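Local coordinates for protein phosphoethanolamine N-methyltransferase 1 (Haemonchus contortus, PDB 4KRG) that probably catalyses methyl transfer from S-adenosylmethionine to phosphoethanolamine, the opening step of phosphocholine synthesis in this nematode, at residues V431-T434 / Q435-L438; D251-N254 / L255-I259. All coordinates share one frame; numbering follows the deposited sequence.

Contact 1: V431-T434 / Q435-L438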
# COMPACT_ATOMS: atom_id res chain seq x y z
N VAL A 431 -4.39 3.45 33.66
CA VAL A 431 -5.06 2.35 34.35
C VAL A 431 -4.39 1.02 34.02
O VAL A 431 -4.22 0.68 32.86
CB VAL A 431 -6.55 2.27 33.95
CG1 VAL A 431 -7.21 1.03 34.57
CG2 VAL A 431 -7.29 3.52 34.40
N ASP A 432 -4.01 0.27 35.05
CA ASP A 432 -3.49 -1.07 34.89
C ASP A 432 -4.62 -1.98 34.41
O ASP A 432 -5.60 -2.20 35.13
CB ASP A 432 -2.97 -1.55 36.25
CG ASP A 432 -2.34 -2.94 36.20
OD1 ASP A 432 -2.41 -3.62 35.16
OD2 ASP A 432 -1.78 -3.36 37.24
N VAL A 433 -4.49 -2.52 33.19
CA VAL A 433 -5.47 -3.47 32.66
C VAL A 433 -4.90 -4.87 32.44
O VAL A 433 -5.36 -5.59 31.56
CB VAL A 433 -6.15 -2.97 31.35
CG1 VAL A 433 -7.09 -1.80 31.63
CG2 VAL A 433 -5.11 -2.61 30.29
N THR A 434 -3.91 -5.25 33.24
CA THR A 434 -3.24 -6.54 33.06
C THR A 434 -4.16 -7.75 33.21
O THR A 434 -4.17 -8.64 32.35
CB THR A 434 -2.05 -6.68 34.02
OG1 THR A 434 -1.10 -5.64 33.75
CG2 THR A 434 -1.38 -8.04 33.87
N GLN A 435 -4.92 -7.80 34.30
CA GLN A 435 -5.81 -8.93 34.55
C GLN A 435 -6.93 -9.02 33.52
O GLN A 435 -7.25 -10.11 33.04
CB GLN A 435 -6.38 -8.87 35.97
CG GLN A 435 -5.31 -8.90 37.05
CD GLN A 435 -4.34 -10.07 36.89
OE1 GLN A 435 -4.74 -11.19 36.57
NE2 GLN A 435 -3.06 -9.80 37.13
N GLU A 436 -7.53 -7.88 33.18
CA GLU A 436 -8.56 -7.83 32.14
C GLU A 436 -8.02 -8.33 30.81
O GLU A 436 -8.68 -9.09 30.10
CB GLU A 436 -9.10 -6.40 31.98
CG GLU A 436 -9.78 -5.82 33.21
CD GLU A 436 -8.87 -4.89 34.03
OE1 GLU A 436 -7.70 -5.25 34.28
OE2 GLU A 436 -9.34 -3.80 34.42
N SER A 437 -6.80 -7.90 30.47
CA SER A 437 -6.16 -8.31 29.22
C SER A 437 -5.85 -9.80 29.22
O SER A 437 -6.05 -10.48 28.22
CB SER A 437 -4.89 -7.49 28.99
OG SER A 437 -5.21 -6.13 28.77
N LEU A 438 -5.35 -10.30 30.35
CA LEU A 438 -5.10 -11.73 30.51
C LEU A 438 -6.36 -12.54 30.23
O LEU A 438 -6.32 -13.54 29.51
CB LEU A 438 -4.60 -12.04 31.92
CG LEU A 438 -3.13 -11.76 32.26
CD1 LEU A 438 -2.78 -12.29 33.63
CD2 LEU A 438 -2.21 -12.39 31.23
O HOH W 1 -5.76 -5.13 36.34
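S437 turns its side chain back to the carbonyl of V433, the N-cap residue of the helix that follows. With OG beside its own backbone N (chi1 -66°), the hydroxyl reaches the same acceptor as the amide: V433 O receives S437 N at 2.9 Å and S437 OG at 2.8 Å. The two donors come from opposite faces of the carbonyl plane, the hydroxyl well above it. The backbone bond from L438 N to T434 O (2.9 Å) continues the first helical turn.

V433 also meets E436, and here the side chains cross at about a right angle. The glutamate chain bends sharply at chi2 (99°) and lays its carboxylate against the valine backbone, with OE1 3.3 Å from V433 CA. A water at 2.8 Å from E436 OE1 donates to it and to D432 O, and accepts a weak, long bond from Q435 N. Away from this carboxylate, V433 CG2 lies near the serine hydroxyl. I282 and Y459 cover V433 and S437, and W278 also meets the serine.

On the strand side, D432 OD1 takes two bonds from T434: the backbone N at 2.9 Å, nearly along the C-O axis, and OG1 at 2.8 Å, on the syn side and close to the carboxylate plane. T434 OG1 also accepts from Y459 N in strand 458-465, and these two bonds of the hydroxyl probably keep the threonine in one rotation, while its CG2 brushes the bent Q435 chain. D432 OD1 with T434 N forms an Asx turn, which here leads strand 428-432 into helix 434-448 at the sheet edge of the C-terminal Rossmann-like methyltransferase fold.

Contact 2: D251-N254 / L255-I259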
# COMPACT_ATOMS: atom_id res chain seq x y z
N ASP A 251 18.20 -14.66 -6.25
CA ASP A 251 17.98 -14.53 -4.81
C ASP A 251 16.65 -13.85 -4.51
O ASP A 251 15.97 -14.19 -3.55
CB ASP A 251 19.13 -13.73 -4.16
CG ASP A 251 20.36 -14.58 -3.87
OD1 ASP A 251 20.41 -15.75 -4.30
OD2 ASP A 251 21.28 -14.06 -3.20
N LEU A 252 16.29 -12.88 -5.33
CA LEU A 252 15.02 -12.17 -5.18
C LEU A 252 13.86 -13.04 -5.64
O LEU A 252 12.80 -13.03 -5.03
CB LEU A 252 15.04 -10.87 -5.98
CG LEU A 252 15.90 -9.75 -5.40
CD1 LEU A 252 16.07 -8.62 -6.41
CD2 LEU A 252 15.27 -9.22 -4.12
N LEU A 253 14.08 -13.80 -6.70
CA LEU A 253 13.05 -14.65 -7.28
C LEU A 253 12.60 -15.74 -6.31
O LEU A 253 11.40 -16.01 -6.18
CB LEU A 253 13.52 -15.26 -8.60
CG LEU A 253 12.47 -15.96 -9.46
CD1 LEU A 253 11.30 -15.04 -9.77
CD2 LEU A 253 13.07 -16.49 -10.74
N ASN A 254 13.55 -16.37 -5.63
CA ASN A 254 13.21 -17.36 -4.62
C ASN A 254 12.26 -16.80 -3.58
O ASN A 254 11.28 -17.44 -3.21
CB ASN A 254 14.47 -17.85 -3.91
CG ASN A 254 14.17 -18.82 -2.80
OD1 ASN A 254 13.33 -19.71 -2.95
ND2 ASN A 254 14.83 -18.65 -1.66
N LEU A 255 12.55 -15.60 -3.11
CA LEU A 255 11.73 -14.96 -2.11
C LEU A 255 10.35 -14.59 -2.66
O LEU A 255 9.33 -14.91 -2.06
CB LEU A 255 12.44 -13.73 -1.56
CG LEU A 255 13.75 -14.02 -0.84
CD1 LEU A 255 14.43 -12.74 -0.45
CD2 LEU A 255 13.48 -14.85 0.40
N PHE A 256 10.35 -13.91 -3.79
CA PHE A 256 9.14 -13.34 -4.37
C PHE A 256 8.18 -14.44 -4.85
O PHE A 256 6.97 -14.29 -4.74
CB PHE A 256 9.54 -12.41 -5.53
CG PHE A 256 8.41 -11.55 -6.06
CD1 PHE A 256 7.65 -10.76 -5.23
CD2 PHE A 256 8.17 -11.50 -7.43
CE1 PHE A 256 6.63 -9.95 -5.75
CE2 PHE A 256 7.16 -10.71 -7.95
CZ PHE A 256 6.39 -9.93 -7.11
N SER A 257 8.73 -15.54 -5.35
CA SER A 257 7.92 -16.59 -5.97
C SER A 257 7.48 -17.70 -5.03
O SER A 257 6.41 -18.28 -5.20
CB SER A 257 8.66 -17.22 -7.16
OG SER A 257 8.59 -16.41 -8.31
N GLN A 258 8.32 -18.00 -4.04
CA GLN A 258 8.07 -19.15 -3.16
C GLN A 258 7.98 -18.81 -1.66
O GLN A 258 6.95 -19.05 -1.03
CB GLN A 258 9.13 -20.23 -3.40
CG GLN A 258 8.61 -21.47 -4.14
CD GLN A 258 8.20 -21.18 -5.57
OE1 GLN A 258 9.00 -20.69 -6.37
NE2 GLN A 258 6.95 -21.49 -5.91
N ILE A 259 9.06 -18.27 -1.10
CA ILE A 259 9.15 -18.03 0.34
C ILE A 259 8.06 -17.10 0.89
O ILE A 259 7.34 -17.45 1.83
CB ILE A 259 10.53 -17.44 0.73
CG1 ILE A 259 11.68 -18.35 0.29
CG2 ILE A 259 10.58 -17.16 2.22
CD1 ILE A 259 11.79 -19.65 1.07
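N254 and I259, five residues apart, share both a backbone bond and a side-chain contact. The backbone bonds start out alpha-helical, with F256 N to L252 O at 2.9 Å and S257 N to L253 O at 2.8 Å. N254 O then accepts twice: I259 N reaches it at 3.2 Å in the carbonyl plane, almost straight at 171°, whereas Q258 N, at 3.1 Å, sits above that plane. This bifurcated acceptor, with its i+5 bond from I259 N, goes with the wider pi-type turn at 255-259.

Among the van der Waals contacts, the side chains of N254 and I259 cross at a slant, with ND2 3.7 Å from CG1. L255 folds CG against D251 O (3.5 Å). L253, with CG anti to its backbone N (chi1 -169°), swings CD1 to within 3.4 Å of S257 OG. That hydroxyl finds its polar partner outside the turn, in D136 OD2, so the leucine methyl lies beside an already bonded group. I140 of helix 136-149 also meets L252 and L253.

Only backbone groups hydrogen-bond within this stretch, and the side chains add van der Waals contacts of carbon against polar atoms. Backbone bonds thus carry the helix through its pi-type turn, while the serine hydroxyl, bonded to D136, ties helix 249-271 to helix 136-149.

Contact 2 comes first along the chain, within helix 249-271, and contact 1 follows near the C-terminus, where strand 428-432 passes into helix 434-448. Their centres lie 42 Å apart and their nearest atoms about 30 Å, with no touch between them. Helix 249-271 packs on helices 136-149 and 189-198 in the N-terminal half, where S-adenosylhomocysteine and phosphoethanolamine bind. Contact 1 belongs instead to the second half, whose strand 428-432 pairs with 458-465 in the antiparallel edge usual for such methyltransferase folds. The two therefore represent different halves of a di-domain enzyme, one in the ligand-bearing half and one at the far end of its partner.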